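Local coordinates for trehalose synthase regulatory protein (Candida albicans, PDB 5HUS) that probably acts as a regulatory subunit of the trehalose synthase complex, its C-terminal domain having the fold of the HAD-type trehalose-phosphatases, at residues K12-C15 against K20-I23; S54-L59 against P90-I95; K203-V208 against Y260-S265; Y292-R295 against E299-C302. All blocks are in the same frame, centred on the assembly; numbering follows the deposited sequence.

Contact 1 of 4, residues K12-C15 against K20-I23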
loop_
_atom_site.group_PDB
_atom_site.type_symbol
_atom_site.label_atom_id
_atom_site.label_comp_id
_atom_site.label_asym_id
_atom_site.label_seq_id
_atom_site.Cartn_x
_atom_site.Cartn_y
_atom_site.Cartn_z
ATOM N N LYS A 12 6.802 0.166 -22.014
ATOM C CA LYS A 12 6.444 -0.709 -23.127
ATOM C C LYS A 12 7.340 -1.939 -23.192
ATOM O O LYS A 12 6.896 -3.015 -23.592
ATOM C CB LYS A 12 6.510 0.048 -24.455
ATOM C CG LYS A 12 5.388 1.048 -24.650
ATOM C CD LYS A 12 4.032 0.382 -24.497
ATOM C CE LYS A 12 2.908 1.350 -24.828
ATOM N NZ LYS A 12 1.568 0.704 -24.736
ATOM N N ASP A 13 8.603 -1.776 -22.810
ATOM C CA ASP A 13 9.513 -2.912 -22.701
ATOM C C ASP A 13 9.019 -3.881 -21.634
ATOM O O ASP A 13 9.025 -5.095 -21.826
ATOM C CB ASP A 13 10.931 -2.444 -22.372
ATOM C CG ASP A 13 11.645 -1.863 -23.577
ATOM O OD1 ASP A 13 11.189 -2.120 -24.712
ATOM O OD2 ASP A 13 12.657 -1.155 -23.388
ATOM N N TRP A 14 8.589 -3.329 -20.505
ATOM C CA TRP A 14 8.029 -4.127 -19.419
ATOM C C TRP A 14 6.764 -4.863 -19.872
ATOM O O TRP A 14 6.539 -6.014 -19.495
ATOM C CB TRP A 14 7.737 -3.223 -18.210
ATOM C CG TRP A 14 6.961 -3.879 -17.110
ATOM C CD1 TRP A 14 7.464 -4.616 -16.075
ATOM C CD2 TRP A 14 5.540 -3.844 -16.923
ATOM N NE1 TRP A 14 6.443 -5.049 -15.262
ATOM C CE2 TRP A 14 5.253 -4.588 -15.761
ATOM C CE3 TRP A 14 4.480 -3.262 -17.631
ATOM C CZ2 TRP A 14 3.954 -4.765 -15.289
ATOM C CZ3 TRP A 14 3.191 -3.436 -17.159
ATOM C CH2 TRP A 14 2.941 -4.183 -15.996
ATOM N N CYS A 15 5.952 -4.199 -20.692
ATOM C CA CYS A 15 4.733 -4.800 -21.240
ATOM C C CYS A 15 5.009 -5.913 -22.242
ATOM O O CYS A 15 4.111 -6.683 -22.586
ATOM C CB CYS A 15 3.874 -3.740 -21.936
ATOM S SG CYS A 15 3.089 -2.536 -20.876
ATOM N N LYS A 20 -0.368 -12.258 -18.320
ATOM C CA LYS A 20 -1.038 -11.178 -17.594
ATOM C C LYS A 20 -0.057 -10.155 -17.023
ATOM O O LYS A 20 1.090 -10.476 -16.706
ATOM C CB LYS A 20 -1.894 -11.752 -16.461
ATOM C CG LYS A 20 -3.046 -12.636 -16.909
ATOM C CD LYS A 20 -3.635 -13.370 -15.707
ATOM C CE LYS A 20 -4.858 -14.200 -16.066
ATOM N NZ LYS A 20 -5.389 -14.911 -14.862
ATOM N N ARG A 21 -0.531 -8.920 -16.880
ATOM C CA ARG A 21 0.258 -7.843 -16.294
ATOM C C ARG A 21 -0.446 -7.318 -15.051
ATOM O O ARG A 21 -1.622 -6.967 -15.109
ATOM C CB ARG A 21 0.461 -6.703 -17.294
ATOM C CG ARG A 21 0.891 -7.160 -18.688
ATOM C CD ARG A 21 0.679 -6.032 -19.685
ATOM N NE ARG A 21 0.785 -6.465 -21.076
ATOM C CZ ARG A 21 0.405 -5.720 -22.109
ATOM N NH1 ARG A 21 -0.109 -4.515 -21.902
ATOM N NH2 ARG A 21 0.533 -6.179 -23.348
ATOM N N LEU A 22 0.279 -7.271 -13.934
ATOM C CA LEU A 22 -0.270 -6.814 -12.659
ATOM C C LEU A 22 0.383 -5.501 -12.271
ATOM O O LEU A 22 1.610 -5.403 -12.203
ATOM C CB LEU A 22 -0.051 -7.858 -11.558
ATOM C CG LEU A 22 -0.471 -7.426 -10.147
ATOM C CD1 LEU A 22 -1.965 -7.143 -10.092
ATOM C CD2 LEU A 22 -0.079 -8.499 -9.149
ATOM N N ILE A 23 -0.446 -4.486 -12.044
ATOM C CA ILE A 23 0.044 -3.158 -11.715
ATOM C C ILE A 23 -0.536 -2.725 -10.386
ATOM O O ILE A 23 -1.750 -2.734 -10.205
ATOM C CB ILE A 23 -0.320 -2.134 -12.809
ATOM C CG1 ILE A 23 0.374 -2.518 -14.126
ATOM C CG2 ILE A 23 0.066 -0.732 -12.377
ATOM C CD1 ILE A 23 -0.038 -1.690 -15.327
#

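Contact 2 of 4, residues S54-L59 against P90-I95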
loop_
_atom_site.group_PDB
_atom_site.type_symbol
_atom_site.label_atom_id
_atom_site.label_comp_id
_atom_site.label_asym_id
_atom_site.label_seq_id
_atom_site.Cartn_x
_atom_site.Cartn_y
_atom_site.Cartn_z
ATOM N N SER A 54 -12.088 9.746 -9.957
ATOM C CA SER A 54 -12.480 9.907 -11.354
ATOM C C SER A 54 -11.289 10.274 -12.237
ATOM O O SER A 54 -11.196 9.820 -13.372
ATOM C CB SER A 54 -13.573 10.968 -11.484
ATOM O OG SER A 54 -13.142 12.206 -10.949
ATOM N N GLY A 55 -10.383 11.092 -11.710
ATOM C CA GLY A 55 -9.182 11.470 -12.429
ATOM C C GLY A 55 -8.267 10.287 -12.682
ATOM O O GLY A 55 -7.716 10.135 -13.771
ATOM N N LEU A 56 -8.109 9.447 -11.666
ATOM C CA LEU A 56 -7.301 8.236 -11.765
ATOM C C LEU A 56 -7.817 7.307 -12.855
ATOM O O LEU A 56 -7.048 6.814 -13.677
ATOM C CB LEU A 56 -7.284 7.501 -10.420
ATOM C CG LEU A 56 -6.599 6.136 -10.408
ATOM C CD1 LEU A 56 -5.124 6.290 -10.757
ATOM C CD2 LEU A 56 -6.778 5.452 -9.058
ATOM N N VAL A 57 -9.127 7.077 -12.857
ATOM C CA VAL A 57 -9.748 6.174 -13.817
ATOM C C VAL A 57 -9.657 6.748 -15.225
ATOM O O VAL A 57 -9.306 6.044 -16.172
ATOM C CB VAL A 57 -11.226 5.905 -13.473
ATOM C CG1 VAL A 57 -11.852 4.983 -14.506
ATOM C CG2 VAL A 57 -11.354 5.309 -12.081
ATOM N N ARG A 58 -9.977 8.033 -15.352
ATOM C CA ARG A 58 -9.902 8.720 -16.641
ATOM C C ARG A 58 -8.498 8.645 -17.220
ATOM O O ARG A 58 -8.313 8.269 -18.380
ATOM C CB ARG A 58 -10.333 10.182 -16.497
ATOM C CG ARG A 58 -10.140 11.022 -17.755
ATOM C CD ARG A 58 -10.726 12.430 -17.608
ATOM N NE ARG A 58 -10.019 13.242 -16.619
ATOM C CZ ARG A 58 -10.464 13.481 -15.389
ATOM N NH1 ARG A 58 -11.623 12.976 -14.987
ATOM N NH2 ARG A 58 -9.752 14.233 -14.558
ATOM N N LEU A 59 -7.506 8.981 -16.404
ATOM C CA LEU A 59 -6.126 9.027 -16.875
ATOM C C LEU A 59 -5.552 7.643 -17.169
ATOM O O LEU A 59 -4.505 7.534 -17.803
ATOM C CB LEU A 59 -5.243 9.753 -15.860
ATOM C CG LEU A 59 -5.402 11.276 -15.830
ATOM C CD1 LEU A 59 -4.492 11.883 -14.776
ATOM C CD2 LEU A 59 -5.117 11.880 -17.201
ATOM N N PRO A 90 -15.674 -0.244 -10.893
ATOM C CA PRO A 90 -15.283 -1.603 -10.514
ATOM C C PRO A 90 -14.057 -2.114 -11.273
ATOM O O PRO A 90 -13.559 -3.183 -10.917
ATOM C CB PRO A 90 -16.526 -2.430 -10.862
ATOM C CG PRO A 90 -17.169 -1.675 -11.970
ATOM C CD PRO A 90 -16.948 -0.224 -11.636
ATOM N N GLN A 91 -13.575 -1.378 -12.277
ATOM C CA GLN A 91 -12.404 -1.815 -13.048
ATOM C C GLN A 91 -11.130 -1.817 -12.215
ATOM O O GLN A 91 -10.155 -2.469 -12.576
ATOM C CB GLN A 91 -12.154 -0.927 -14.274
ATOM C CG GLN A 91 -13.369 -0.499 -15.064
ATOM C CD GLN A 91 -13.980 0.763 -14.509
ATOM O OE1 GLN A 91 -14.668 0.720 -13.508
ATOM N NE2 GLN A 91 -13.724 1.895 -15.159
ATOM N N ILE A 92 -11.135 -1.053 -11.128
ATOM C CA ILE A 92 -9.954 -0.875 -10.290
ATOM C C ILE A 92 -9.997 -1.787 -9.059
ATOM O O ILE A 92 -10.934 -1.726 -8.262
ATOM C CB ILE A 92 -9.823 0.595 -9.816
ATOM C CG1 ILE A 92 -9.759 1.548 -11.018
ATOM C CG2 ILE A 92 -8.609 0.776 -8.913
ATOM C CD1 ILE A 92 -9.207 2.905 -10.673
ATOM N N GLY A 93 -8.983 -2.629 -8.902
ATOM C CA GLY A 93 -8.871 -3.427 -7.696
ATOM C C GLY A 93 -8.497 -2.538 -6.523
ATOM O O GLY A 93 -7.835 -1.505 -6.694
ATOM N N LEU A 94 -8.936 -2.922 -5.329
ATOM C CA LEU A 94 -8.683 -2.117 -4.144
ATOM C C LEU A 94 -7.976 -2.893 -3.050
ATOM O O LEU A 94 -8.334 -4.038 -2.741
ATOM C CB LEU A 94 -10.000 -1.550 -3.593
ATOM C CG LEU A 94 -10.826 -0.711 -4.581
ATOM C CD1 LEU A 94 -12.229 -0.445 -4.028
ATOM C CD2 LEU A 94 -10.124 0.592 -4.926
ATOM N N ILE A 95 -6.975 -2.258 -2.452
ATOM C CA ILE A 95 -6.328 -2.796 -1.261
ATOM C C ILE A 95 -6.428 -1.717 -0.181
ATOM O O ILE A 95 -5.870 -0.632 -0.338
ATOM C CB ILE A 95 -4.861 -3.185 -1.525
ATOM C CG1 ILE A 95 -4.766 -4.156 -2.702
ATOM C CG2 ILE A 95 -4.269 -3.847 -0.295
ATOM C CD1 ILE A 95 -3.345 -4.356 -3.208
#

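Contact 3 of 4, residues K203-V208 against Y260-S265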
loop_
_atom_site.group_PDB
_atom_site.type_symbol
_atom_site.label_atom_id
_atom_site.label_comp_id
_atom_site.label_asym_id
_atom_site.label_seq_id
_atom_site.Cartn_x
_atom_site.Cartn_y
_atom_site.Cartn_z
ATOM N N LYS A 203 2.083 -8.917 2.197
ATOM C CA LYS A 203 1.184 -10.065 2.170
ATOM C C LYS A 203 -0.005 -9.818 1.242
ATOM O O LYS A 203 -0.471 -10.742 0.574
ATOM C CB LYS A 203 0.709 -10.404 3.585
ATOM C CG LYS A 203 1.852 -10.858 4.485
ATOM C CD LYS A 203 1.369 -11.355 5.837
ATOM C CE LYS A 203 2.544 -11.814 6.687
ATOM N NZ LYS A 203 2.105 -12.343 8.020
ATOM N N ALA A 204 -0.483 -8.577 1.186
ATOM C CA ALA A 204 -1.583 -8.243 0.287
ATOM C C ALA A 204 -1.147 -8.312 -1.174
ATOM O O ALA A 204 -1.880 -8.813 -2.021
ATOM C CB ALA A 204 -2.144 -6.860 0.609
ATOM N N ILE A 205 0.045 -7.804 -1.464
ATOM C CA ILE A 205 0.568 -7.859 -2.819
ATOM C C ILE A 205 0.726 -9.319 -3.239
ATOM O O ILE A 205 0.324 -9.708 -4.332
ATOM C CB ILE A 205 1.911 -7.109 -2.942
ATOM C CG1 ILE A 205 1.667 -5.597 -2.813
ATOM C CG2 ILE A 205 2.588 -7.440 -4.295
ATOM C CD1 ILE A 205 2.926 -4.762 -2.734
ATOM N N ARG A 206 1.265 -10.135 -2.339
ATOM C CA ARG A 206 1.436 -11.557 -2.617
ATOM C C ARG A 206 0.092 -12.233 -2.867
ATOM O O ARG A 206 -0.025 -13.069 -3.754
ATOM C CB ARG A 206 2.167 -12.249 -1.464
ATOM C CG ARG A 206 2.274 -13.761 -1.638
ATOM C CD ARG A 206 3.074 -14.402 -0.508
ATOM N NE ARG A 206 2.411 -14.292 0.786
ATOM C CZ ARG A 206 2.923 -14.743 1.928
ATOM N NH1 ARG A 206 4.109 -15.339 1.937
ATOM N NH2 ARG A 206 2.249 -14.595 3.063
ATOM N N LEU A 207 -0.922 -11.852 -2.098
ATOM C CA LEU A 207 -2.263 -12.410 -2.267
ATOM C C LEU A 207 -2.864 -12.043 -3.626
ATOM O O LEU A 207 -3.385 -12.900 -4.343
ATOM C CB LEU A 207 -3.180 -11.935 -1.126
ATOM C CG LEU A 207 -4.637 -12.414 -1.082
ATOM C CD1 LEU A 207 -5.149 -12.370 0.350
ATOM C CD2 LEU A 207 -5.562 -11.576 -1.972
ATOM N N VAL A 208 -2.811 -10.761 -3.973
ATOM C CA VAL A 208 -3.337 -10.311 -5.258
ATOM C C VAL A 208 -2.583 -10.972 -6.409
ATOM O O VAL A 208 -3.195 -11.474 -7.352
ATOM C CB VAL A 208 -3.267 -8.776 -5.375
ATOM C CG1 VAL A 208 -3.636 -8.324 -6.779
ATOM C CG2 VAL A 208 -4.196 -8.137 -4.338
ATOM N N TYR A 260 9.061 -2.064 -2.732
ATOM C CA TYR A 260 9.993 -2.038 -3.868
ATOM C C TYR A 260 10.913 -3.249 -3.819
ATOM O O TYR A 260 11.105 -3.942 -4.813
ATOM C CB TYR A 260 10.850 -0.764 -3.885
ATOM C CG TYR A 260 10.088 0.515 -4.107
ATOM C CD1 TYR A 260 9.090 0.604 -5.067
ATOM C CD2 TYR A 260 10.366 1.637 -3.342
ATOM C CE1 TYR A 260 8.395 1.792 -5.263
ATOM C CE2 TYR A 260 9.676 2.816 -3.522
ATOM C CZ TYR A 260 8.693 2.888 -4.477
ATOM O OH TYR A 260 8.013 4.069 -4.638
ATOM N N GLU A 261 11.491 -3.488 -2.652
ATOM C CA GLU A 261 12.406 -4.611 -2.492
ATOM C C GLU A 261 11.715 -5.941 -2.785
ATOM O O GLU A 261 12.301 -6.824 -3.418
ATOM C CB GLU A 261 13.000 -4.603 -1.084
ATOM C CG GLU A 261 13.934 -3.429 -0.832
ATOM C CD GLU A 261 14.425 -3.368 0.602
ATOM O OE1 GLU A 261 14.279 -4.372 1.322
ATOM O OE2 GLU A 261 14.954 -2.311 1.010
ATOM N N TYR A 262 10.465 -6.078 -2.348
ATOM C CA TYR A 262 9.710 -7.304 -2.604
ATOM C C TYR A 262 9.415 -7.500 -4.091
ATOM O O TYR A 262 9.635 -8.584 -4.637
ATOM C CB TYR A 262 8.396 -7.316 -1.808
ATOM C CG TYR A 262 7.523 -8.519 -2.115
ATOM C CD1 TYR A 262 8.032 -9.812 -2.035
ATOM C CD2 TYR A 262 6.195 -8.366 -2.491
ATOM C CE1 TYR A 262 7.242 -10.916 -2.324
ATOM C CE2 TYR A 262 5.395 -9.460 -2.776
ATOM C CZ TYR A 262 5.925 -10.735 -2.694
ATOM O OH TYR A 262 5.134 -11.828 -2.974
ATOM N N VAL A 263 8.913 -6.457 -4.748
ATOM C CA VAL A 263 8.593 -6.561 -6.163
ATOM C C VAL A 263 9.869 -6.768 -6.979
ATOM O O VAL A 263 9.865 -7.528 -7.942
ATOM C CB VAL A 263 7.819 -5.321 -6.658
ATOM C CG1 VAL A 263 7.652 -5.354 -8.166
ATOM C CG2 VAL A 263 6.460 -5.279 -5.973
ATOM N N ASN A 264 10.959 -6.116 -6.579
ATOM C CA ASN A 264 12.255 -6.331 -7.237
ATOM C C ASN A 264 12.687 -7.788 -7.159
ATOM O O ASN A 264 13.207 -8.348 -8.126
ATOM C CB ASN A 264 13.342 -5.446 -6.620
ATOM C CG ASN A 264 13.249 -4.003 -7.074
ATOM O OD1 ASN A 264 12.532 -3.687 -8.018
ATOM N ND2 ASN A 264 13.985 -3.124 -6.407
ATOM N N SER A 265 12.450 -8.398 -6.004
ATOM C CA SER A 265 12.855 -9.777 -5.760
ATOM C C SER A 265 12.011 -10.778 -6.549
ATOM O O SER A 265 12.424 -11.918 -6.743
ATOM C CB SER A 265 12.786 -10.093 -4.265
ATOM O OG SER A 265 11.458 -10.341 -3.830
#

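Contact 4 of 4, residues Y292-R295 against E299-C302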
loop_
_atom_site.group_PDB
_atom_site.type_symbol
_atom_site.label_atom_id
_atom_site.label_comp_id
_atom_site.label_asym_id
_atom_site.label_seq_id
_atom_site.Cartn_x
_atom_site.Cartn_y
_atom_site.Cartn_z
ATOM N N TYR A 292 13.169 3.137 -11.010
ATOM C CA TYR A 292 12.829 4.327 -11.789
ATOM C C TYR A 292 12.219 5.432 -10.936
ATOM O O TYR A 292 11.692 5.172 -9.854
ATOM C CB TYR A 292 11.849 3.964 -12.904
ATOM C CG TYR A 292 12.391 3.021 -13.949
ATOM C CD1 TYR A 292 12.977 3.506 -15.113
ATOM C CD2 TYR A 292 12.297 1.644 -13.786
ATOM C CE1 TYR A 292 13.468 2.643 -16.079
ATOM C CE2 TYR A 292 12.784 0.776 -14.744
ATOM C CZ TYR A 292 13.367 1.279 -15.889
ATOM O OH TYR A 292 13.851 0.412 -16.849
ATOM N N GLY A 293 12.275 6.663 -11.434
ATOM C CA GLY A 293 11.614 7.780 -10.773
ATOM C C GLY A 293 10.759 8.614 -11.719
ATOM O O GLY A 293 11.102 8.771 -12.892
ATOM N N VAL A 294 9.638 9.128 -11.213
ATOM C CA VAL A 294 8.806 10.096 -11.934
ATOM C C VAL A 294 8.574 11.319 -11.064
ATOM O O VAL A 294 8.455 11.205 -9.848
ATOM C CB VAL A 294 7.423 9.535 -12.337
ATOM C CG1 VAL A 294 7.428 9.036 -13.770
ATOM C CG2 VAL A 294 6.959 8.469 -11.357
ATOM N N ARG A 295 8.471 12.492 -11.681
ATOM C CA ARG A 295 8.389 13.720 -10.899
ATOM C C ARG A 295 6.964 14.185 -10.618
ATOM O O ARG A 295 6.760 15.124 -9.850
ATOM C CB ARG A 295 9.181 14.829 -11.595
ATOM C CG ARG A 295 10.650 14.483 -11.703
ATOM C CD ARG A 295 11.540 15.694 -11.883
ATOM N NE ARG A 295 12.916 15.368 -11.518
ATOM C CZ ARG A 295 13.492 15.730 -10.375
ATOM N NH1 ARG A 295 12.820 16.453 -9.489
ATOM N NH2 ARG A 295 14.746 15.378 -10.122
ATOM N N GLU A 299 2.399 12.521 -14.928
ATOM C CA GLU A 299 3.413 11.932 -15.785
ATOM C C GLU A 299 3.414 10.415 -15.642
ATOM O O GLU A 299 3.516 9.686 -16.634
ATOM C CB GLU A 299 4.797 12.493 -15.461
ATOM C CG GLU A 299 5.867 12.012 -16.434
ATOM C CD GLU A 299 7.249 12.499 -16.071
ATOM O OE1 GLU A 299 7.437 12.963 -14.924
ATOM O OE2 GLU A 299 8.149 12.418 -16.935
ATOM N N LEU A 300 3.293 9.949 -14.402
ATOM C CA LEU A 300 3.224 8.521 -14.126
ATOM C C LEU A 300 2.050 7.881 -14.859
ATOM O O LEU A 300 2.218 6.886 -15.557
ATOM C CB LEU A 300 3.097 8.272 -12.622
ATOM C CG LEU A 300 2.843 6.828 -12.187
ATOM C CD1 LEU A 300 4.052 5.961 -12.483
ATOM C CD2 LEU A 300 2.488 6.771 -10.703
ATOM N N LEU A 301 0.863 8.461 -14.698
ATOM C CA LEU A 301 -0.345 7.870 -15.265
ATOM C C LEU A 301 -0.348 7.949 -16.796
ATOM O O LEU A 301 -0.848 7.050 -17.470
ATOM C CB LEU A 301 -1.594 8.543 -14.684
ATOM C CG LEU A 301 -1.759 8.401 -13.167
ATOM C CD1 LEU A 301 -3.057 9.031 -12.675
ATOM C CD2 LEU A 301 -1.682 6.938 -12.755
ATOM N N CYS A 302 0.222 9.015 -17.343
ATOM C CA CYS A 302 0.283 9.162 -18.795
ATOM C C CYS A 302 1.158 8.080 -19.424
ATOM O O CYS A 302 0.842 7.552 -20.492
ATOM C CB CYS A 302 0.793 10.552 -19.171
ATOM S SG CYS A 302 -0.468 11.841 -19.002
HETATM O O HOH W 1 9.771 12.562 -14.396
#

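Contact 1 of 4, residues K12-C15 against K20-I23
Trp14 turns its CG anti to the backbone N (chi1 171°), which swings the indole out from helix 8-15 and carries its six-membered ring to strand 20-26. From the strand, Arg21 answers with CG anti to the carbonyl carbon (chi1 -47°) and a chain extended from CG to NE, long enough to bring one guanidinium face against Cys15 CB. Trp14 CH2 is the leading atom of the ring: it lies 3.6 Å from Ile23 CG1 and 3.8 Å from Arg21 CB, both approaching obliquely. Leu22 O sits near the plane of the indole, at its edge, 3.9 Å from Trp14 CZ2. A broad, rigid ring suits this place because it spans the gap between helix and sheet in one step, going on to touch Ala245 and Leu247 of the adjoining strand 243-250. The Arg21 guanidinium is turned 67° from the indole plane, so the two do not stack. Instead, Cys15 CB sits over the centre of the guanidinium, 4.0 Å above its plane, and Cys15 SG lies 3.9 Å from Arg21 NH1; the small cysteine lets the flat cation come close. No hydrogen bond crosses the contact. The indole instead gives a weak one through NE1 to Val246 O, and Arg21 NH2 forms a long, weak ion pair with Asp68. Apolar packing of Trp14, Ile23 and Arg21 CB therefore holds the contact, while Cys15 O, 3.7 Å from Arg21 NE without a hydrogen bond, and Asp68 probably ease the charge of the cation.

Contact 2 of 4, residues S54-L59 against P90-I95
Gln91 meets the helix first, from the turn that leads into strand 93-96. Its chain bends at chi2 (87°), which folds the amide back toward Val57 and brings Gln91 NE2 to 3.7 Å from Val57 CG1, the two side chains crossing at about a right angle. This is van der Waals contact; at the partly exposed border, a flexible polar residue can still cover a valine methyl. Ile92, next in line, supplies the buried part. Its CG1 stands anti to the carbonyl carbon (chi1 -58°), which directs the longer branch at the helix, and its CD1 methyl settles against two helix residues: Val57 CG2 at 3.5 Å and Leu56 CD2 at 3.9 Å. Branched aliphatic groups fit here because their methyls interlock without any polar atom to satisfy. At Gly93 the chain enters the sheet, pairing with Val71 and Leu73 of strand 69-74. Leu94 then packs on Phe86 of helix 79-86, a residue that Ile92 also touches. Helix 53-59 thus lies over one face of the sheet, Leu56 touching both Phe86 and Leu301 of helix 297-304, while Ile95 meets helix 200-213 on the opposite face.

Contact 3 of 4, residues K203-V208 against Y260-S265
Apolar contact between Ile205 and Tyr262 forms the centre of this helix pair. The two side chains slide past each other in opposite directions, and Ile205 CG2 comes to the edge of the tyrosine ring, near its plane, 3.8 Å from Tyr262 CE2. Tyr262 holds CG anti to its own backbone N (chi1 176°), a setting that sends the ring straight across to helix 200-213. A tyrosine is useful here because it is long enough to bridge the gap: across the segments 203-208 and 260-265 the nearest CA atoms, those of Ile205 and Val263, are 8.8 Å apart.

A second kind of contact sets a polar atom against hydrocarbon. Tyr262 OH rests on the first part of the Arg206 chain, 3.4 Å from Arg206 CB and 3.7 Å from Arg206 CG. The two side chains cross at about a right angle, and the arginine then bends at chi3 (66°), which takes its guanidinium on to other partners: a salt bridge to Asp235 and hydrogen bonds to Phe228 O and Gln230 O. The salt bridge probably balances its charge, and these bonds fix the buried chain beside the phenol oxygen.

Hydrogen bonds serve each helix separately, and none crosses. Ser265 OG donates to Tyr262 O over 2.7 Å, tilted 22° from the carbonyl plane, so a short hydroxyl takes up a backbone carbonyl one turn back in helix 254-265.

Together these are two neighbouring helices laid on one face of the parallel part of the central mixed sheet, as in the Rossmann-like core of HAD proteins, where helix 254-265 makes the beta-alpha-beta crossover from strand 243-250 to strand 272-278.

Contact 4 of 4, residues Y292-R295 against E299-C302
Val294 and Leu300 meet at about a right angle in a tight beta-alpha unit, where strand 292-294 of the HAD-like core turns within a few residues into helix 297-304. Leu300 keeps CG anti to its backbone N (chi1 173°) and sets its CB and CD1 across the valine, so that Val294 CG2 touches Leu300 CD1 at 4.0 Å and Leu300 CB at 4.1 Å. Valine suits the strand, being compact and branched at CB, and it also packs on Val276 and Leu278 of strand 272-278. Leucine gives the helix a longer reach into the same buried layer.

Glu299 crosses Val294 at a slant and meets its other methyl, CG1. Its extended chain points back along the start of the helix toward the end of the strand, bringing Glu299 OE1 to 4.1 Å from Val294 CG1. The carboxylate faces the backbone N of Arg295, not its guanidinium: the charged groups of Arg295 and Glu299 do not touch, and the Arg295 guanidinium goes off to a salt bridge with Glu284. At this solvent-exposed edge a water also accepts from Arg295 N at 3.0 Å, though its link to Glu299 OE1 is too short to be trusted. The polar tie between strand end and helix is the weak hydrogen bond from Arg295 N to Glu299 OE1, 3.4 Å long with an N-H...O angle of 156°.

How the contacts relate
Along the chain the four contacts follow one another in series, yet all belong to one Rossmann-like core. Contacts 1, 2 and 4 join helices 8-15, 53-59 and 297-304 to one face of the central sheet, their centres 15 to 17 Å apart; contact 3 pairs helices 200-213 and 254-265 over the other face. Contacts 2 and 4 meet where Leu301 packs on Leu56 and Leu59. On that other face, Leu22 of contact 1 and Ile95 of contact 2 both pack on Val208 of contact 3, although the centres of contacts 2 and 3 lie 20 Å apart. The result is a three-layered, helix-sheet-helix body, as in HAD phosphatases.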